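Local coordinates for RNA-directed RNA polymerase (Infectious pancreatic necrosis virus, PDB 3ZED), which copies the viral RNA by adding ribonucleotides to a growing strand, and probably occurs both free and covalently attached to the genomic RNA, at residues I584-Y589 / E614-V619; K596-K601 / T650-D655; A285-T290 / L735-L740; R218-W223 / F270-G275. All blocks are in the same frame, centred on the assembly; numbering follows the deposited sequence.

Interaction 1: residues I584-Y589 / E614-V619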
loop_
_atom_site.group_PDB
_atom_site.type_symbol
_atom_site.label_atom_id
_atom_site.label_comp_id
_atom_site.label_asym_id
_atom_site.label_seq_id
_atom_site.Cartn_x
_atom_site.Cartn_y
_atom_site.Cartn_z
ATOM N N ILE B 584 10.189 4.046 -20.303
ATOM C CA ILE B 584 11.315 3.352 -20.945
ATOM C C ILE B 584 11.571 1.990 -20.270
ATOM O O ILE B 584 11.671 0.996 -20.985
ATOM C CB ILE B 584 12.573 4.251 -20.967
ATOM C CG1 ILE B 584 12.350 5.543 -21.800
ATOM C CG2 ILE B 584 13.855 3.512 -21.404
ATOM C CD1 ILE B 584 12.150 5.417 -23.361
ATOM N N ALA B 585 11.617 1.931 -18.930
ATOM C CA ALA B 585 11.854 0.667 -18.215
ATOM C C ALA B 585 10.784 -0.372 -18.565
ATOM O O ALA B 585 11.110 -1.528 -18.824
ATOM C CB ALA B 585 11.889 0.905 -16.705
ATOM N N SER B 586 9.527 0.062 -18.615
ATOM C CA SER B 586 8.371 -0.788 -18.936
ATOM C C SER B 586 8.392 -1.246 -20.421
ATOM O O SER B 586 8.067 -2.406 -20.702
ATOM C CB SER B 586 7.075 -0.066 -18.596
ATOM O OG SER B 586 5.985 -0.959 -18.708
ATOM N N ALA B 587 8.853 -0.376 -21.346
ATOM C CA ALA B 587 9.022 -0.721 -22.764
ATOM C C ALA B 587 10.155 -1.727 -22.945
ATOM O O ALA B 587 10.026 -2.645 -23.757
ATOM C CB ALA B 587 9.312 0.531 -23.596
ATOM N N ALA B 588 11.263 -1.560 -22.199
ATOM C CA ALA B 588 12.433 -2.443 -22.269
ATOM C C ALA B 588 12.134 -3.824 -21.645
ATOM O O ALA B 588 12.474 -4.847 -22.243
ATOM C CB ALA B 588 13.624 -1.797 -21.568
ATOM N N TYR B 589 11.509 -3.842 -20.452
ATOM C CA TYR B 589 11.189 -5.062 -19.726
ATOM C C TYR B 589 9.700 -5.148 -19.392
ATOM O O TYR B 589 9.319 -4.872 -18.254
ATOM C CB TYR B 589 12.031 -5.170 -18.449
ATOM C CG TYR B 589 13.441 -5.619 -18.748
ATOM C CD1 TYR B 589 13.749 -6.966 -18.887
ATOM C CD2 TYR B 589 14.462 -4.690 -18.938
ATOM C CE1 TYR B 589 15.043 -7.381 -19.204
ATOM C CE2 TYR B 589 15.748 -5.093 -19.267
ATOM C CZ TYR B 589 16.035 -6.439 -19.403
ATOM O OH TYR B 589 17.310 -6.830 -19.740
ATOM N N GLU B 614 -0.542 -1.653 -26.743
ATOM C CA GLU B 614 -1.578 -0.634 -26.629
ATOM C C GLU B 614 -1.455 0.141 -25.310
ATOM O O GLU B 614 -1.587 1.363 -25.321
ATOM C CB GLU B 614 -2.991 -1.248 -26.751
ATOM C CG GLU B 614 -3.355 -1.782 -28.130
ATOM C CD GLU B 614 -3.464 -0.757 -29.242
ATOM O OE1 GLU B 614 -2.416 -0.314 -29.760
ATOM O OE2 GLU B 614 -4.602 -0.423 -29.626
ATOM N N ALA B 615 -1.184 -0.562 -24.181
ATOM C CA ALA B 615 -1.060 0.056 -22.858
ATOM C C ALA B 615 0.150 0.975 -22.782
ATOM O O ALA B 615 0.007 2.083 -22.271
ATOM C CB ALA B 615 -1.000 -0.994 -21.766
ATOM N N ILE B 616 1.306 0.576 -23.351
ATOM C CA ILE B 616 2.501 1.427 -23.360
ATOM C C ILE B 616 2.200 2.752 -24.161
ATOM O O ILE B 616 2.637 3.835 -23.752
ATOM C CB ILE B 616 3.802 0.697 -23.811
ATOM C CG1 ILE B 616 5.058 1.423 -23.298
ATOM C CG2 ILE B 616 3.894 0.461 -25.316
ATOM C CD1 ILE B 616 5.404 1.198 -21.789
ATOM N N ARG B 617 1.384 2.658 -25.222
ATOM C CA ARG B 617 0.966 3.825 -26.003
ATOM C C ARG B 617 0.027 4.710 -25.169
ATOM O O ARG B 617 0.279 5.906 -25.060
ATOM C CB ARG B 617 0.280 3.394 -27.304
ATOM C CG ARG B 617 1.200 2.701 -28.300
ATOM C CD ARG B 617 0.410 2.063 -29.436
ATOM N NE ARG B 617 -0.120 3.085 -30.334
ATOM C CZ ARG B 617 -1.088 2.891 -31.222
ATOM N NH1 ARG B 617 -1.675 1.706 -31.328
ATOM N NH2 ARG B 617 -1.484 3.878 -32.003
ATOM N N LEU B 618 -1.002 4.110 -24.538
ATOM C CA LEU B 618 -2.016 4.785 -23.721
ATOM C C LEU B 618 -1.460 5.612 -22.575
ATOM O O LEU B 618 -1.938 6.726 -22.332
ATOM C CB LEU B 618 -2.965 3.757 -23.096
ATOM C CG LEU B 618 -4.135 3.263 -23.880
ATOM C CD1 LEU B 618 -4.720 2.055 -23.201
ATOM C CD2 LEU B 618 -5.190 4.312 -23.968
ATOM N N VAL B 619 -0.526 5.041 -21.823
ATOM C CA VAL B 619 0.011 5.688 -20.631
ATOM C C VAL B 619 0.968 6.830 -20.955
ATOM O O VAL B 619 1.271 7.603 -20.055
ATOM C CB VAL B 619 0.648 4.676 -19.643
ATOM C CG1 VAL B 619 -0.432 3.758 -19.086
ATOM C CG2 VAL B 619 1.797 3.888 -20.290
#
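S586 and A587 meet I616 in a small, buried helix-to-helix contact in the thumb family region, between helix 580-588 and helix 604-621. The backbones approach most closely at A587 and I616, whose CA atoms lie 6.9 Å apart. I616 is the one residue of its segment that reaches across. Its CG1 is anti to the backbone N (chi1 -158°) and points the branch at the other helix, where it ends in CD1. I616 CD1 stops 3.8 Å from S586 OG and the same distance from A587 N, so one methyl rests on both a hydroxyl and the backbone. Farther back along the side chain, I616 CG1 is 4.4 Å from A587 CB. The short side chains of S586 and A587 leave the methyl close to the helix backbone. S586 OG is hydrogen-bonded to E661, so this polar atom is satisfied within the buried contact. On helix 604-621, R617 NH1 forms a salt bridge with E614 OE1 at 2.7 Å, on the syn lone pair of that oxygen, which lies 23° out of the guanidinium plane. Helix 580-588 also packs through I584 and A588 on helix 143-156 and through A585 on strand 157-160, while R617 lies against helix 625-645.

Interaction 2: residues K596-K601 / T650-D655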
loop_
_atom_site.group_PDB
_atom_site.type_symbol
_atom_site.label_atom_id
_atom_site.label_comp_id
_atom_site.label_asym_id
_atom_site.label_seq_id
_atom_site.Cartn_x
_atom_site.Cartn_y
_atom_site.Cartn_z
ATOM N N LYS B 596 -1.553 -17.723 -13.678
ATOM C CA LYS B 596 -1.552 -19.065 -14.267
ATOM C C LYS B 596 -2.885 -19.406 -14.944
ATOM O O LYS B 596 -2.872 -19.913 -16.069
ATOM C CB LYS B 596 -1.217 -20.120 -13.201
ATOM N N ALA B 597 -4.020 -19.099 -14.271
ATOM C CA ALA B 597 -5.385 -19.374 -14.736
ATOM C C ALA B 597 -5.695 -18.687 -16.069
ATOM O O ALA B 597 -6.141 -19.362 -17.004
ATOM C CB ALA B 597 -6.398 -18.952 -13.680
ATOM N N LEU B 598 -5.438 -17.368 -16.164
ATOM C CA LEU B 598 -5.685 -16.591 -17.382
ATOM C C LEU B 598 -4.727 -17.015 -18.499
ATOM O O LEU B 598 -5.158 -17.131 -19.650
ATOM C CB LEU B 598 -5.570 -15.078 -17.098
ATOM C CG LEU B 598 -6.011 -14.098 -18.203
ATOM C CD1 LEU B 598 -7.504 -14.197 -18.497
ATOM C CD2 LEU B 598 -5.686 -12.702 -17.810
ATOM N N ALA B 599 -3.447 -17.280 -18.150
ATOM C CA ALA B 599 -2.417 -17.717 -19.101
ATOM C C ALA B 599 -2.797 -19.054 -19.769
ATOM O O ALA B 599 -2.499 -19.244 -20.948
ATOM C CB ALA B 599 -1.074 -17.839 -18.397
ATOM N N ARG B 600 -3.492 -19.943 -19.019
ATOM C CA ARG B 600 -3.962 -21.260 -19.469
ATOM C C ARG B 600 -5.045 -21.159 -20.556
ATOM O O ARG B 600 -5.089 -22.020 -21.439
ATOM C CB ARG B 600 -4.502 -22.076 -18.280
ATOM N N LYS B 601 -5.919 -20.122 -20.483
ATOM C CA LYS B 601 -7.030 -19.880 -21.421
ATOM C C LYS B 601 -6.533 -19.662 -22.870
ATOM O O LYS B 601 -5.512 -19.001 -23.067
ATOM C CB LYS B 601 -7.880 -18.679 -20.963
ATOM C CG LYS B 601 -8.750 -18.982 -19.751
ATOM C CD LYS B 601 -9.364 -17.729 -19.156
ATOM C CE LYS B 601 -10.091 -18.028 -17.867
ATOM N NZ LYS B 601 -10.399 -16.788 -17.104
ATOM N N THR B 650 -11.765 -10.759 -28.309
ATOM C CA THR B 650 -12.578 -9.576 -27.998
ATOM C C THR B 650 -12.826 -9.454 -26.480
ATOM O O THR B 650 -12.635 -8.365 -25.936
ATOM C CB THR B 650 -13.879 -9.595 -28.822
ATOM O OG1 THR B 650 -13.523 -9.622 -30.208
ATOM C CG2 THR B 650 -14.776 -8.384 -28.563
ATOM N N GLY B 651 -13.189 -10.560 -25.821
ATOM C CA GLY B 651 -13.432 -10.601 -24.379
ATOM C C GLY B 651 -12.221 -10.197 -23.554
ATOM O O GLY B 651 -12.351 -9.433 -22.591
ATOM N N PHE B 652 -11.029 -10.701 -23.948
ATOM C CA PHE B 652 -9.753 -10.390 -23.314
ATOM C C PHE B 652 -9.366 -8.938 -23.552
ATOM O O PHE B 652 -8.911 -8.294 -22.614
ATOM C CB PHE B 652 -8.634 -11.311 -23.825
ATOM C CG PHE B 652 -8.792 -12.770 -23.490
ATOM C CD1 PHE B 652 -8.917 -13.189 -22.166
ATOM C CD2 PHE B 652 -8.754 -13.737 -24.491
ATOM C CE1 PHE B 652 -9.043 -14.542 -21.852
ATOM C CE2 PHE B 652 -8.876 -15.091 -24.177
ATOM C CZ PHE B 652 -9.019 -15.483 -22.859
ATOM N N LEU B 653 -9.559 -8.417 -24.791
ATOM C CA LEU B 653 -9.237 -7.035 -25.138
ATOM C C LEU B 653 -10.203 -6.045 -24.453
ATOM O O LEU B 653 -9.786 -4.920 -24.156
ATOM C CB LEU B 653 -9.191 -6.813 -26.648
ATOM C CG LEU B 653 -8.050 -7.493 -27.433
ATOM C CD1 LEU B 653 -8.149 -7.176 -28.913
ATOM C CD2 LEU B 653 -6.671 -7.086 -26.920
ATOM N N ASP B 654 -11.453 -6.459 -24.159
ATOM C CA ASP B 654 -12.417 -5.625 -23.432
ATOM C C ASP B 654 -12.028 -5.605 -21.958
ATOM O O ASP B 654 -12.013 -4.538 -21.330
ATOM C CB ASP B 654 -13.878 -6.123 -23.600
ATOM C CG ASP B 654 -14.512 -6.002 -24.982
ATOM O OD1 ASP B 654 -14.294 -4.972 -25.652
ATOM O OD2 ASP B 654 -15.308 -6.900 -25.350
ATOM N N ASP B 655 -11.679 -6.782 -21.407
ATOM C CA ASP B 655 -11.251 -6.883 -20.003
ATOM C C ASP B 655 -9.706 -6.961 -19.919
ATOM O O ASP B 655 -9.169 -7.834 -19.247
ATOM C CB ASP B 655 -11.929 -8.086 -19.316
ATOM C CG ASP B 655 -13.440 -8.140 -19.485
ATOM O OD1 ASP B 655 -14.100 -7.087 -19.308
ATOM O OD2 ASP B 655 -13.963 -9.231 -19.799
#
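The ring of F652 receives L598 and K601, both from the short helix 596-600 and its end. L598 CD1 lies 3.7 Å from F652 CE1 and 4.1 Å from F652 CD1. The two side chains run past each other in opposite directions, and the methyl meets the ring at a slant. L598 has CG anti to the backbone N (chi1 -171°), which brings its end nearer to the ring than its CB is. K601 touches with the base of its chain. K601 CB is 3.9 Å from F652 CZ, and K601 CD is 4.2 Å from F652 CE1. From there the extended lysine chain leads its amino group away from the other segment. The backbones stay well apart, with the CA atoms of L598 and F652 9.5 Å from each other, and the ring bridges the distance.

The next shell completes the surroundings. F652 packs on A604 and A607 of helix 604-621, and M659 touches both F652 and L598. N595 OD1 accepts a hydrogen bond from L598 N, near the start of the helix. On the other segment, L653 packs on I610 and V611, and D654 is hydrogen-bonded to T670.

Between the two segments the contact is made by carbon atoms alone. With no directional bond between these two short thumb-region helices, the fit depends on shape, and the charged end of K601 can stay directed away.

Interaction 3: residues A285-T290 / L735-L740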
loop_
_atom_site.group_PDB
_atom_site.type_symbol
_atom_site.label_atom_id
_atom_site.label_comp_id
_atom_site.label_asym_id
_atom_site.label_seq_id
_atom_site.Cartn_x
_atom_site.Cartn_y
_atom_site.Cartn_z
ATOM N N ALA B 285 -1.277 -13.418 31.880
ATOM C CA ALA B 285 -0.902 -14.787 31.509
ATOM C C ALA B 285 -1.755 -15.294 30.343
ATOM O O ALA B 285 -1.233 -15.957 29.454
ATOM C CB ALA B 285 -1.038 -15.723 32.700
ATOM N N GLY B 286 -3.047 -14.958 30.363
ATOM C CA GLY B 286 -4.025 -15.355 29.360
ATOM C C GLY B 286 -3.753 -14.771 27.996
ATOM O O GLY B 286 -3.714 -15.516 27.013
ATOM N N VAL B 287 -3.578 -13.434 27.921
ATOM C CA VAL B 287 -3.320 -12.712 26.661
ATOM C C VAL B 287 -1.966 -13.160 26.089
ATOM O O VAL B 287 -1.893 -13.470 24.894
ATOM C CB VAL B 287 -3.425 -11.170 26.839
ATOM C CG1 VAL B 287 -2.790 -10.405 25.682
ATOM C CG2 VAL B 287 -4.880 -10.744 27.025
ATOM N N LYS B 288 -0.935 -13.270 26.950
ATOM C CA LYS B 288 0.406 -13.704 26.557
ATOM C C LYS B 288 0.411 -15.139 25.992
ATOM O O LYS B 288 1.129 -15.390 25.010
ATOM C CB LYS B 288 1.399 -13.574 27.716
ATOM C CG LYS B 288 1.998 -12.177 27.820
ATOM C CD LYS B 288 3.097 -12.095 28.869
ATOM C CE LYS B 288 3.787 -10.749 28.898
ATOM N NZ LYS B 288 5.012 -10.728 28.052
ATOM N N LYS B 289 -0.404 -16.054 26.583
ATOM C CA LYS B 289 -0.554 -17.453 26.147
ATOM C C LYS B 289 -1.165 -17.508 24.743
ATOM O O LYS B 289 -0.621 -18.203 23.887
ATOM C CB LYS B 289 -1.401 -18.279 27.143
ATOM C CG LYS B 289 -1.365 -19.783 26.867
ATOM C CD LYS B 289 -2.501 -20.539 27.548
ATOM C CE LYS B 289 -3.292 -21.429 26.606
ATOM N NZ LYS B 289 -2.477 -22.551 26.070
ATOM N N THR B 290 -2.273 -16.766 24.508
ATOM C CA THR B 290 -2.948 -16.682 23.205
ATOM C C THR B 290 -1.974 -16.163 22.124
ATOM O O THR B 290 -1.881 -16.766 21.061
ATOM C CB THR B 290 -4.194 -15.783 23.313
ATOM O OG1 THR B 290 -5.098 -16.374 24.246
ATOM C CG2 THR B 290 -4.896 -15.559 21.960
ATOM N N LEU B 735 -1.566 1.770 29.442
ATOM C CA LEU B 735 -1.718 0.782 30.522
ATOM C C LEU B 735 -1.268 -0.632 30.132
ATOM O O LEU B 735 -1.498 -1.061 29.004
ATOM C CB LEU B 735 -3.171 0.744 30.982
ATOM C CG LEU B 735 -3.661 1.944 31.795
ATOM C CD1 LEU B 735 -5.159 2.149 31.603
ATOM C CD2 LEU B 735 -3.339 1.774 33.279
ATOM N N ARG B 736 -0.671 -1.372 31.089
ATOM C CA ARG B 736 -0.181 -2.745 30.877
ATOM C C ARG B 736 -1.346 -3.749 30.701
ATOM O O ARG B 736 -2.489 -3.463 31.085
ATOM C CB ARG B 736 0.780 -3.193 32.004
ATOM C CG ARG B 736 0.156 -3.264 33.389
ATOM C CD ARG B 736 1.179 -3.503 34.475
ATOM N NE ARG B 736 1.727 -4.860 34.469
ATOM C CZ ARG B 736 2.766 -5.251 35.202
ATOM N NH1 ARG B 736 3.380 -4.393 36.009
ATOM N NH2 ARG B 736 3.198 -6.503 35.136
ATOM N N VAL B 737 -1.025 -4.929 30.120
ATOM C CA VAL B 737 -1.950 -6.010 29.746
ATOM C C VAL B 737 -2.690 -6.629 30.969
ATOM O O VAL B 737 -3.830 -7.067 30.801
ATOM C CB VAL B 737 -1.193 -7.050 28.862
ATOM C CG1 VAL B 737 -1.767 -8.449 28.949
ATOM C CG2 VAL B 737 -1.156 -6.587 27.407
ATOM N N SER B 738 -2.096 -6.602 32.186
ATOM C CA SER B 738 -2.740 -7.141 33.400
ATOM C C SER B 738 -4.020 -6.352 33.795
ATOM O O SER B 738 -4.890 -6.919 34.445
ATOM C CB SER B 738 -1.765 -7.160 34.573
ATOM O OG SER B 738 -1.308 -5.851 34.863
ATOM N N THR B 739 -4.148 -5.082 33.347
ATOM C CA THR B 739 -5.277 -4.170 33.611
ATOM C C THR B 739 -6.390 -4.246 32.550
ATOM O O THR B 739 -7.320 -3.440 32.605
ATOM C CB THR B 739 -4.773 -2.698 33.658
ATOM O OG1 THR B 739 -4.438 -2.234 32.331
ATOM C CG2 THR B 739 -3.603 -2.489 34.609
ATOM N N LEU B 740 -6.300 -5.174 31.579
ATOM C CA LEU B 740 -7.246 -5.227 30.452
ATOM C C LEU B 740 -8.693 -5.481 30.858
ATOM O O LEU B 740 -9.584 -4.914 30.223
ATOM C CB LEU B 740 -6.823 -6.239 29.375
ATOM C CG LEU B 740 -5.750 -5.768 28.390
ATOM C CD1 LEU B 740 -5.265 -6.925 27.545
ATOM C CD2 LEU B 740 -6.240 -4.602 27.514
#
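V287 meets V737 and L740 where helix 283-293 lies beside the turn leading into helix 740-752. At A285, the backbone N is hydrogen-bonded to D282 near the start of the helix. G286 follows, and its carbonyl oxygen takes two bonds from one residue, T290 N and T290 OG1, which reach it from opposite faces of its plane. V287 then makes the contact. Its CB is 3.8 Å from V737 CG1, and V287 CG1 is 3.9 Å from the same methyl. The other branch, V287 CG2, goes to L740 CD1 at 3.9 Å. CG1 is anti to the backbone N (chi1 164°) and CG2 anti to the carbonyl carbon; this spreads the branches, CG1 to V737 and CG2 to L740. The V287 and L740 side chains cross at about a right angle. K288 has a weak hydrogen bond from NZ to the backbone of E784. K289 bridges to D293 along its own helix. T290 closes the segment; its hydroxyl bond to G286 O is 3.2 Å long.

V737 and L740 sit three residues apart and both face V287. Their turn is tied by T739 OG1, which donates to R736 O at 2.6 Å. The arrangement is a 3-10 turn and the first residue of the helix after it, packed on a helix through V737 and L740. It joins the C-terminal family region of this birnavirus polymerase to the palm family region.

Interaction 4: residues R218-W223 / F270-G275; sequences RWAPSW and FIRDLG
A220 and P221 pack on I271 of helix 260-278, and this apolar contact is the main one. One methyl of I271 does the work. I271 CG2 is 3.9 Å from P221 CD and 4.0 Å from A220 CA, and A220 CB stands farther off at 4.4 Å from I271 CG2. With CG1 anti to the backbone N (chi1 -165°), the CG2 branch sits between the backbone N and the carbonyl carbon, where it meets CD of the proline ring; the two side chains cross at a slant. P221 also packs on L330, L331 and M334 of helix 326-340.

A looser contact comes from a charged residue. R272 starts beside the contact, and its chain bends at chi3 (46°) to bring the guanidinium closer. A220 CB is 4.4 Å from R272 NH1 and approaches the group obliquely.

The loop partner is shaped by a 3-10 turn, in which W223 N bonds to A220 O at 3.1 Å. P221 opens this turn with its phi held by the ring, a place that suits proline. Both segments belong to the palm region of the polymerase.

A polar bond ties the same loop to the helix it packs on: S222 OG is hydrogen-bonded to D268 of helix 260-278.

Within the loop, R218 CB lies over one face of the W219 ring, 3.6 Å above its plane and toward the rim. A chain of another protein packs apolar side chains on W219, A220, W223 and I271.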
loop_
_atom_site.group_PDB
_atom_site.type_symbol
_atom_site.label_atom_id
_atom_site.label_comp_id
_atom_site.label_asym_id
_atom_site.label_seq_id
_atom_site.Cartn_x
_atom_site.Cartn_y
_atom_site.Cartn_z
ATOM N N ARG B 218 -17.246 -5.978 16.484
ATOM C CA ARG B 218 -17.704 -6.683 17.679
ATOM C C ARG B 218 -17.713 -8.191 17.530
ATOM O O ARG B 218 -17.970 -8.888 18.519
ATOM C CB ARG B 218 -19.146 -6.254 18.056
ATOM C CG ARG B 218 -19.371 -4.776 18.299
ATOM C CD ARG B 218 -20.860 -4.462 18.328
ATOM N NE ARG B 218 -21.106 -3.028 18.483
ATOM C CZ ARG B 218 -21.079 -2.380 19.643
ATOM N NH1 ARG B 218 -20.826 -3.033 20.766
ATOM N NH2 ARG B 218 -21.292 -1.074 19.685
ATOM N N TRP B 219 -17.516 -8.706 16.316
ATOM C CA TRP B 219 -17.686 -10.131 16.081
ATOM C C TRP B 219 -16.497 -10.839 15.474
ATOM O O TRP B 219 -15.557 -10.209 14.969
ATOM C CB TRP B 219 -18.893 -10.324 15.146
ATOM C CG TRP B 219 -20.189 -9.879 15.766
ATOM C CD1 TRP B 219 -20.941 -10.563 16.679
ATOM C CD2 TRP B 219 -20.821 -8.606 15.595
ATOM N NE1 TRP B 219 -22.038 -9.815 17.045
ATOM C CE2 TRP B 219 -21.979 -8.601 16.408
ATOM C CE3 TRP B 219 -20.516 -7.462 14.832
ATOM C CZ2 TRP B 219 -22.861 -7.516 16.445
ATOM C CZ3 TRP B 219 -21.380 -6.380 14.886
ATOM C CH2 TRP B 219 -22.535 -6.413 15.682
ATOM N N ALA B 220 -16.570 -12.184 15.509
ATOM C CA ALA B 220 -15.613 -13.074 14.860
ATOM C C ALA B 220 -15.784 -12.914 13.333
ATOM O O ALA B 220 -16.922 -12.743 12.883
ATOM C CB ALA B 220 -15.871 -14.516 15.288
ATOM N N PRO B 221 -14.708 -12.942 12.524
ATOM C CA PRO B 221 -14.865 -12.720 11.073
ATOM C C PRO B 221 -15.923 -13.567 10.358
ATOM O O PRO B 221 -16.629 -13.003 9.520
ATOM C CB PRO B 221 -13.476 -13.034 10.519
ATOM C CG PRO B 221 -12.574 -12.681 11.629
ATOM C CD PRO B 221 -13.286 -13.083 12.885
ATOM N N SER B 222 -16.038 -14.889 10.662
ATOM C CA SER B 222 -17.003 -15.788 10.007
ATOM C C SER B 222 -18.462 -15.346 10.197
ATOM O O SER B 222 -19.314 -15.697 9.375
ATOM C CB SER B 222 -16.847 -17.217 10.513
ATOM O OG SER B 222 -17.199 -17.334 11.884
ATOM N N TRP B 223 -18.752 -14.591 11.280
ATOM C CA TRP B 223 -20.096 -14.109 11.586
ATOM C C TRP B 223 -20.517 -12.946 10.648
ATOM O O TRP B 223 -21.669 -12.518 10.682
ATOM C CB TRP B 223 -20.186 -13.689 13.058
ATOM C CG TRP B 223 -20.241 -14.835 14.020
ATOM C CD1 TRP B 223 -19.355 -15.868 14.124
ATOM C CD2 TRP B 223 -21.202 -15.023 15.069
ATOM N NE1 TRP B 223 -19.717 -16.702 15.160
ATOM C CE2 TRP B 223 -20.827 -16.187 15.781
ATOM C CE3 TRP B 223 -22.326 -14.299 15.501
ATOM C CZ2 TRP B 223 -21.571 -16.674 16.871
ATOM C CZ3 TRP B 223 -23.062 -14.779 16.580
ATOM C CH2 TRP B 223 -22.684 -15.951 17.253
ATOM N N PHE B 270 -8.506 -16.711 17.138
ATOM C CA PHE B 270 -7.573 -15.734 17.681
ATOM C C PHE B 270 -8.299 -14.574 18.373
ATOM O O PHE B 270 -7.955 -14.269 19.510
ATOM C CB PHE B 270 -6.612 -15.193 16.597
ATOM C CG PHE B 270 -5.591 -14.219 17.139
ATOM C CD1 PHE B 270 -4.607 -14.640 18.033
ATOM C CD2 PHE B 270 -5.629 -12.875 16.776
ATOM C CE1 PHE B 270 -3.662 -13.736 18.537
ATOM C CE2 PHE B 270 -4.683 -11.966 17.281
ATOM C CZ PHE B 270 -3.707 -12.403 18.157
ATOM N N ILE B 271 -9.278 -13.934 17.699
ATOM C CA ILE B 271 -10.020 -12.789 18.245
ATOM C C ILE B 271 -10.888 -13.226 19.467
ATOM O O ILE B 271 -10.969 -12.469 20.440
ATOM C CB ILE B 271 -10.836 -12.011 17.143
ATOM C CG1 ILE B 271 -11.312 -10.612 17.625
ATOM C CG2 ILE B 271 -11.997 -12.815 16.546
ATOM C CD1 ILE B 271 -10.209 -9.581 17.811
ATOM N N ARG B 272 -11.473 -14.453 19.432
ATOM C CA ARG B 272 -12.299 -14.999 20.519
ATOM C C ARG B 272 -11.446 -15.325 21.747
ATOM O O ARG B 272 -11.832 -14.974 22.863
ATOM C CB ARG B 272 -13.064 -16.240 20.032
ATOM C CG ARG B 272 -13.739 -17.099 21.124
ATOM C CD ARG B 272 -14.742 -18.096 20.565
ATOM N NE ARG B 272 -14.219 -18.815 19.401
ATOM C CZ ARG B 272 -14.731 -18.732 18.180
ATOM N NH1 ARG B 272 -15.814 -17.994 17.954
ATOM N NH2 ARG B 272 -14.180 -19.404 17.177
ATOM N N ASP B 273 -10.285 -15.984 21.532
ATOM C CA ASP B 273 -9.355 -16.359 22.607
ATOM C C ASP B 273 -8.731 -15.136 23.238
ATOM O O ASP B 273 -8.504 -15.144 24.439
ATOM C CB ASP B 273 -8.251 -17.306 22.111
ATOM C CG ASP B 273 -8.635 -18.770 21.984
ATOM O OD1 ASP B 273 -9.847 -19.089 22.106
ATOM O OD2 ASP B 273 -7.727 -19.599 21.754
ATOM N N LEU B 274 -8.462 -14.088 22.439
ATOM C CA LEU B 274 -7.909 -12.827 22.922
ATOM C C LEU B 274 -8.949 -12.108 23.810
ATOM O O LEU B 274 -8.618 -11.711 24.927
ATOM C CB LEU B 274 -7.482 -11.959 21.729
ATOM C CG LEU B 274 -6.703 -10.660 21.995
ATOM C CD1 LEU B 274 -5.373 -10.931 22.733
ATOM C CD2 LEU B 274 -6.431 -9.930 20.686
ATOM N N GLY B 275 -10.183 -11.997 23.326
ATOM C CA GLY B 275 -11.269 -11.351 24.047
ATOM C C GLY B 275 -11.589 -11.992 25.377
ATOM O O GLY B 275 -11.830 -11.285 26.359
#

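In the fold
Interactions 1, 3 and 4 are buried, whereas interaction 2 lies at the surface. All four are van der Waals contacts without hydrogen bonds between the segments, but the pieces differ. In interaction 1 an isoleucine methyl rests on polar atoms; in interaction 4 another meets a loop, and a guanidinium joins in. Interaction 3 joins branched aliphatic groups, and interaction 2 gathers aliphatic chains round a phenylalanine ring. Interactions 1 and 2 share the thumb family region, their centres about 20 Å apart, and helix 604-621 takes part in one and backs the other. Interactions 3 and 4 touch through consecutive helices 260-278 and 283-293: V287 CG1 is 4.0 Å from L274 CD1. Interaction 3 alone links two family regions.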